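Long-range contacts in acetyltransferase (Agrobacterium tumefaciens, PDB 2FSR), which probably transfers an acetyl group from acetyl-coenzyme A to an acceptor that is not known: residues L35-L40 with L88-G93; G100-N105 with E131-L136. All coordinates share one frame; numbering follows the deposited sequence.

Contact 1. Residues L35-L40 with L88-G93; sequences LTLRPL and LMIDLG
Arg38 grips the carboxylate of Asp91 side-on in a salt bridge, NE giving a nearly straight bond of 2.8 Å to OD2 and NH2 a more bent one to OD1. The guanidinium and carboxylate planes are turned 54° apart: OD2 is met from above the carboxylate plane, whereas OD1 uses its syn lone pair. The third nitrogen, NH1, bonds to Pro39 O and also pairs with Asp44, so the guanidinium is fixed on several sides. Its chain gets there with CG between backbone N and carbonyl carbon (chi1 47°) and a bend at chi2, which lays one face over Met89, Met89 CB lying 3.6 Å above the centre of the guanidinium. Thr36 OG1 donates to Gly93 O over 2.7 Å, and Arg31 reaches the same carbonyl.

Beneath these side chains, strands 35-38 and 87-92 run antiparallel as neighbours in the main GNAT sheet. Thr36 with Asp91 and Arg38 with Met89 are hydrogen-bonded pairs, with Asp91 N to Thr36 O 2.8 Å.

The other face of the sheet is apolar. Leu37 and Ile90, a non-hydrogen-bonded pair, lie side by side pointing the same way, Leu37 CD2 to Ile90 CG1 4.0 Å. Leu35 CD2 leans on Ile90 CG2 at 3.8 Å, close to helix 128-143. Past the strand, Leu40 CD1 meets the selenium of selenomethionine Met89 at 3.6 Å, the two side chains crossing at about a right angle.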
loop_
_atom_site.group_PDB
_atom_site.type_symbol
_atom_site.label_atom_id
_atom_site.label_comp_id
_atom_site.label_asym_id
_atom_site.label_seq_id
_atom_site.Cartn_x
_atom_site.Cartn_y
_atom_site.Cartn_z
ATOM N N LEU A 35 -8.423 11.601 -4.615
ATOM C CA LEU A 35 -7.033 11.433 -4.153
ATOM C C LEU A 35 -6.004 11.472 -5.262
ATOM O O LEU A 35 -6.308 11.206 -6.424
ATOM C CB LEU A 35 -6.872 10.100 -3.405
ATOM C CG LEU A 35 -7.906 9.759 -2.318
ATOM C CD1 LEU A 35 -7.799 8.286 -1.917
ATOM C CD2 LEU A 35 -7.759 10.719 -1.131
ATOM N N THR A 36 -4.782 11.806 -4.880
ATOM C CA THR A 36 -3.629 11.665 -5.776
ATOM C C THR A 36 -2.694 10.666 -5.092
ATOM O O THR A 36 -2.373 10.823 -3.900
ATOM C CB THR A 36 -2.914 13.009 -6.021
ATOM O OG1 THR A 36 -3.817 13.912 -6.688
ATOM C CG2 THR A 36 -1.671 12.821 -6.906
ATOM N N LEU A 37 -2.311 9.614 -5.823
ATOM C CA LEU A 37 -1.455 8.556 -5.270
ATOM C C LEU A 37 -0.122 8.696 -5.957
ATOM O O LEU A 37 -0.029 8.424 -7.150
ATOM C CB LEU A 37 -2.069 7.170 -5.532
ATOM C CG LEU A 37 -3.563 7.039 -5.206
ATOM C CD1 LEU A 37 -4.037 5.621 -5.455
ATOM C CD2 LEU A 37 -3.878 7.454 -3.775
ATOM N N ARG A 38 0.899 9.143 -5.230
ATOM C CA ARG A 38 2.126 9.598 -5.896
ATOM C C ARG A 38 3.407 9.064 -5.245
ATOM O O ARG A 38 3.376 8.501 -4.153
ATOM C CB ARG A 38 2.177 11.132 -5.995
ATOM C CG ARG A 38 1.823 11.841 -4.710
ATOM C CD ARG A 38 3.035 12.246 -3.954
ATOM N NE ARG A 38 2.701 12.834 -2.652
ATOM C CZ ARG A 38 3.504 12.777 -1.602
ATOM N NH1 ARG A 38 4.698 12.192 -1.714
ATOM N NH2 ARG A 38 3.119 13.292 -0.443
ATOM N N PRO A 39 4.531 9.193 -5.955
ATOM C CA PRO A 39 5.765 8.622 -5.393
ATOM C C PRO A 39 6.214 9.201 -4.055
ATOM O O PRO A 39 6.027 10.383 -3.764
ATOM C CB PRO A 39 6.816 8.898 -6.479
ATOM C CG PRO A 39 5.990 9.138 -7.749
ATOM C CD PRO A 39 4.736 9.803 -7.281
ATOM N N LEU A 40 6.832 8.340 -3.266
ATOM C CA LEU A 40 7.450 8.729 -2.007
ATOM C C LEU A 40 8.538 9.775 -2.232
ATOM O O LEU A 40 9.248 9.751 -3.252
ATOM C CB LEU A 40 8.077 7.508 -1.327
ATOM C CG LEU A 40 7.196 6.734 -0.346
ATOM C CD1 LEU A 40 6.004 6.053 -1.057
ATOM C CD2 LEU A 40 8.002 5.711 0.471
ATOM N N LEU A 88 2.655 4.147 -2.780
ATOM C CA LEU A 88 2.403 5.522 -3.194
ATOM C C LEU A 88 1.834 6.252 -1.981
ATOM O O LEU A 88 1.086 5.661 -1.173
ATOM C CB LEU A 88 1.389 5.560 -4.341
ATOM C CG LEU A 88 1.828 4.861 -5.639
ATOM C CD1 LEU A 88 0.655 4.655 -6.602
ATOM C CD2 LEU A 88 2.967 5.624 -6.300
HETATM N N MSE A 89 2.226 7.515 -1.818
HETATM C CA MSE A 89 1.643 8.326 -0.761
HETATM C C MSE A 89 0.286 8.813 -1.224
HETATM O O MSE A 89 0.103 9.105 -2.405
HETATM C CB MSE A 89 2.547 9.509 -0.422
HETATM C CG MSE A 89 3.964 9.153 0.076
HETATM SE SE MSE A 89 4.076 7.790 1.456
HETATM C CE MSE A 89 3.152 8.737 2.891
ATOM N N ILE A 90 -0.640 8.921 -0.275
ATOM C CA ILE A 90 -2.004 9.381 -0.563
ATOM C C ILE A 90 -2.120 10.852 -0.224
ATOM O O ILE A 90 -1.966 11.230 0.949
ATOM C CB ILE A 90 -3.063 8.605 0.261
ATOM C CG1 ILE A 90 -2.925 7.075 0.077
ATOM C CG2 ILE A 90 -4.472 9.094 -0.084
ATOM C CD1 ILE A 90 -3.836 6.252 1.009
ATOM N N ASP A 91 -2.376 11.668 -1.247
ATOM C CA ASP A 91 -2.647 13.102 -1.048
ATOM C C ASP A 91 -4.108 13.412 -1.350
ATOM O O ASP A 91 -4.712 12.794 -2.218
ATOM C CB ASP A 91 -1.766 13.973 -1.957
ATOM C CG ASP A 91 -0.293 13.982 -1.559
ATOM O OD1 ASP A 91 0.096 13.457 -0.490
ATOM O OD2 ASP A 91 0.490 14.551 -2.366
ATOM N N LEU A 92 -4.670 14.387 -0.629
ATOM C CA LEU A 92 -6.034 14.824 -0.914
ATOM C C LEU A 92 -6.059 15.719 -2.152
ATOM O O LEU A 92 -5.419 16.775 -2.185
ATOM C CB LEU A 92 -6.621 15.585 0.280
ATOM C CG LEU A 92 -7.106 14.774 1.475
ATOM C CD1 LEU A 92 -7.441 15.720 2.624
ATOM C CD2 LEU A 92 -8.311 13.904 1.135
ATOM N N GLY A 93 -6.804 15.295 -3.169
ATOM C CA GLY A 93 -7.023 16.105 -4.373
ATOM C C GLY A 93 -5.773 16.673 -5.008
ATOM O O GLY A 93 -4.788 15.956 -5.188
#

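Contact 2. Residues G100-N105 with E131-L136; sequences GQIGIN and EAAVAL
Ala132 presents its methyl to Ile102, with CB 4.1 Å from Ile102 CB, where helix 128-143 lies on the central sheet of the GNAT fold. The axes of the short segments, helix 131-136 and strand 100-105, approach to 8.4 Å at 31°, running in the same general direction. The small Ala132 lets the helix come close: its CA is the nearest to that of Ile102, and its methyl also touches Ile90 on the adjoining strand and Leu37 on the one beyond.

At Ala133 the contact is made by the backbone as well as the methyl. With CG1 anti to the backbone N (chi1 -173°), the longer branch of Ile102 runs to the helix, CD1 ending 3.6 Å from Ala133 CA, with the Ala133 methyl next to it.

One turn beyond Ala132 comes Leu136, which buries more area against the strand than any other helix residue here. Its side chain lies alongside Ile102, the two pointing opposite ways, Leu136 CD2 to Ile102 CG1 3.9 Å, and leans across Ile104 at a slant, so it is held between the two isoleucines that flank Gly103. Ile104 CD1 approaches the branch point, Leu136 CG, at 3.9 Å. The same CD2 methyl that meets Ile102 rests on the strand backbone, 3.6 Å from Gly103 CA.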
loop_
_atom_site.group_PDB
_atom_site.type_symbol
_atom_site.label_atom_id
_atom_site.label_comp_id
_atom_site.label_asym_id
_atom_site.label_seq_id
_atom_site.Cartn_x
_atom_site.Cartn_y
_atom_site.Cartn_z
ATOM N N GLY A 100 -1.749 9.541 4.086
ATOM C CA GLY A 100 -1.419 8.139 4.347
ATOM C C GLY A 100 -0.708 7.504 3.168
ATOM O O GLY A 100 -0.045 8.196 2.425
ATOM N N GLN A 101 -0.849 6.188 3.032
ATOM C CA GLN A 101 -0.046 5.450 2.064
ATOM C C GLN A 101 -0.803 4.202 1.642
ATOM O O GLN A 101 -1.522 3.586 2.446
ATOM C CB GLN A 101 1.293 5.077 2.691
ATOM C CG GLN A 101 2.273 4.408 1.720
ATOM C CD GLN A 101 3.378 3.692 2.459
ATOM O OE1 GLN A 101 3.122 2.702 3.137
ATOM N NE2 GLN A 101 4.616 4.209 2.358
ATOM N N ILE A 102 -0.610 3.841 0.374
ATOM C CA ILE A 102 -1.128 2.601 -0.200
ATOM C C ILE A 102 0.023 1.907 -0.928
ATOM O O ILE A 102 0.883 2.585 -1.490
ATOM C CB ILE A 102 -2.308 2.889 -1.187
ATOM C CG1 ILE A 102 -2.976 1.591 -1.664
ATOM C CG2 ILE A 102 -1.844 3.730 -2.383
ATOM C CD1 ILE A 102 -3.788 0.872 -0.641
ATOM N N GLY A 103 0.070 0.575 -0.898
ATOM C CA GLY A 103 1.171 -0.102 -1.607
ATOM C C GLY A 103 0.956 -1.558 -1.927
ATOM O O GLY A 103 0.109 -2.226 -1.338
ATOM N N ILE A 104 1.731 -2.033 -2.897
ATOM C CA ILE A 104 1.847 -3.458 -3.117
ATOM C C ILE A 104 3.299 -3.864 -2.866
ATOM O O ILE A 104 4.229 -3.257 -3.406
ATOM C CB ILE A 104 1.391 -3.864 -4.523
ATOM C CG1 ILE A 104 -0.094 -3.543 -4.712
ATOM C CG2 ILE A 104 1.643 -5.352 -4.782
ATOM C CD1 ILE A 104 -0.521 -3.534 -6.180
ATOM N N ASN A 105 3.430 -4.886 -2.036
ATOM C CA ASN A 105 4.704 -5.330 -1.462
ATOM C C ASN A 105 5.109 -6.682 -1.996
ATOM O O ASN A 105 4.266 -7.584 -2.115
ATOM C CB ASN A 105 4.511 -5.486 0.036
ATOM C CG ASN A 105 4.099 -4.186 0.693
ATOM O OD1 ASN A 105 4.911 -3.267 0.812
ATOM N ND2 ASN A 105 2.833 -4.073 1.070
ATOM N N GLU A 131 -10.796 3.696 -1.290
ATOM C CA GLU A 131 -10.667 4.371 -2.577
ATOM C C GLU A 131 -9.256 4.208 -3.122
ATOM O O GLU A 131 -9.067 3.904 -4.315
ATOM C CB GLU A 131 -11.045 5.861 -2.465
ATOM C CG GLU A 131 -10.941 6.625 -3.777
ATOM C CD GLU A 131 -11.449 8.066 -3.675
ATOM O OE1 GLU A 131 -12.399 8.299 -2.896
ATOM O OE2 GLU A 131 -10.936 8.941 -4.393
ATOM N N ALA A 132 -8.261 4.404 -2.253
ATOM C CA ALA A 132 -6.863 4.228 -2.657
ATOM C C ALA A 132 -6.570 2.772 -3.010
ATOM O O ALA A 132 -5.896 2.494 -4.030
ATOM C CB ALA A 132 -5.925 4.726 -1.555
ATOM N N ALA A 133 -7.099 1.855 -2.201
ATOM C CA ALA A 133 -6.872 0.407 -2.411
ATOM C C ALA A 133 -7.472 -0.068 -3.734
ATOM O O ALA A 133 -6.833 -0.831 -4.468
ATOM C CB ALA A 133 -7.427 -0.405 -1.251
ATOM N N VAL A 134 -8.692 0.362 -4.037
ATOM C CA VAL A 134 -9.335 -0.010 -5.307
ATOM C C VAL A 134 -8.488 0.454 -6.486
ATOM O O VAL A 134 -8.287 -0.306 -7.459
ATOM C CB VAL A 134 -10.771 0.587 -5.406
ATOM C CG1 VAL A 134 -11.265 0.623 -6.854
ATOM C CG2 VAL A 134 -11.734 -0.196 -4.499
ATOM N N ALA A 135 -7.983 1.684 -6.415
ATOM C CA ALA A 135 -7.207 2.260 -7.511
ATOM C C ALA A 135 -5.930 1.480 -7.742
ATOM O O ALA A 135 -5.615 1.128 -8.883
ATOM C CB ALA A 135 -6.904 3.737 -7.251
ATOM N N LEU A 136 -5.188 1.191 -6.673
ATOM C CA LEU A 136 -3.916 0.487 -6.874
ATOM C C LEU A 136 -4.128 -0.987 -7.203
ATOM O O LEU A 136 -3.389 -1.552 -8.019
ATOM C CB LEU A 136 -2.990 0.658 -5.665
ATOM C CG LEU A 136 -1.552 0.191 -5.893
ATOM C CD1 LEU A 136 -0.855 0.915 -7.054
ATOM C CD2 LEU A 136 -0.737 0.302 -4.597
#

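Both contacts involve the same sheet, one within it and one against its face. Contact 1 joins two neighbouring strands edge to edge, is only partly buried, and combines backbone hydrogen bonds with a salt bridge on one face and leucine and isoleucine on the other. Contact 2 is wholly buried nearer the centre of the chain and joins sheet to helix almost entirely through aliphatic groups, without polar bonds. They meet directly, since strands 87-92 and 97-105 are adjacent: Leu88 N to Ile102 O (2.7 Å) and Ile90 N to Gly100 O are probable backbone hydrogen bonds. The apolar face of contact 1 thus continues into contact 2, under one helix, 128-143.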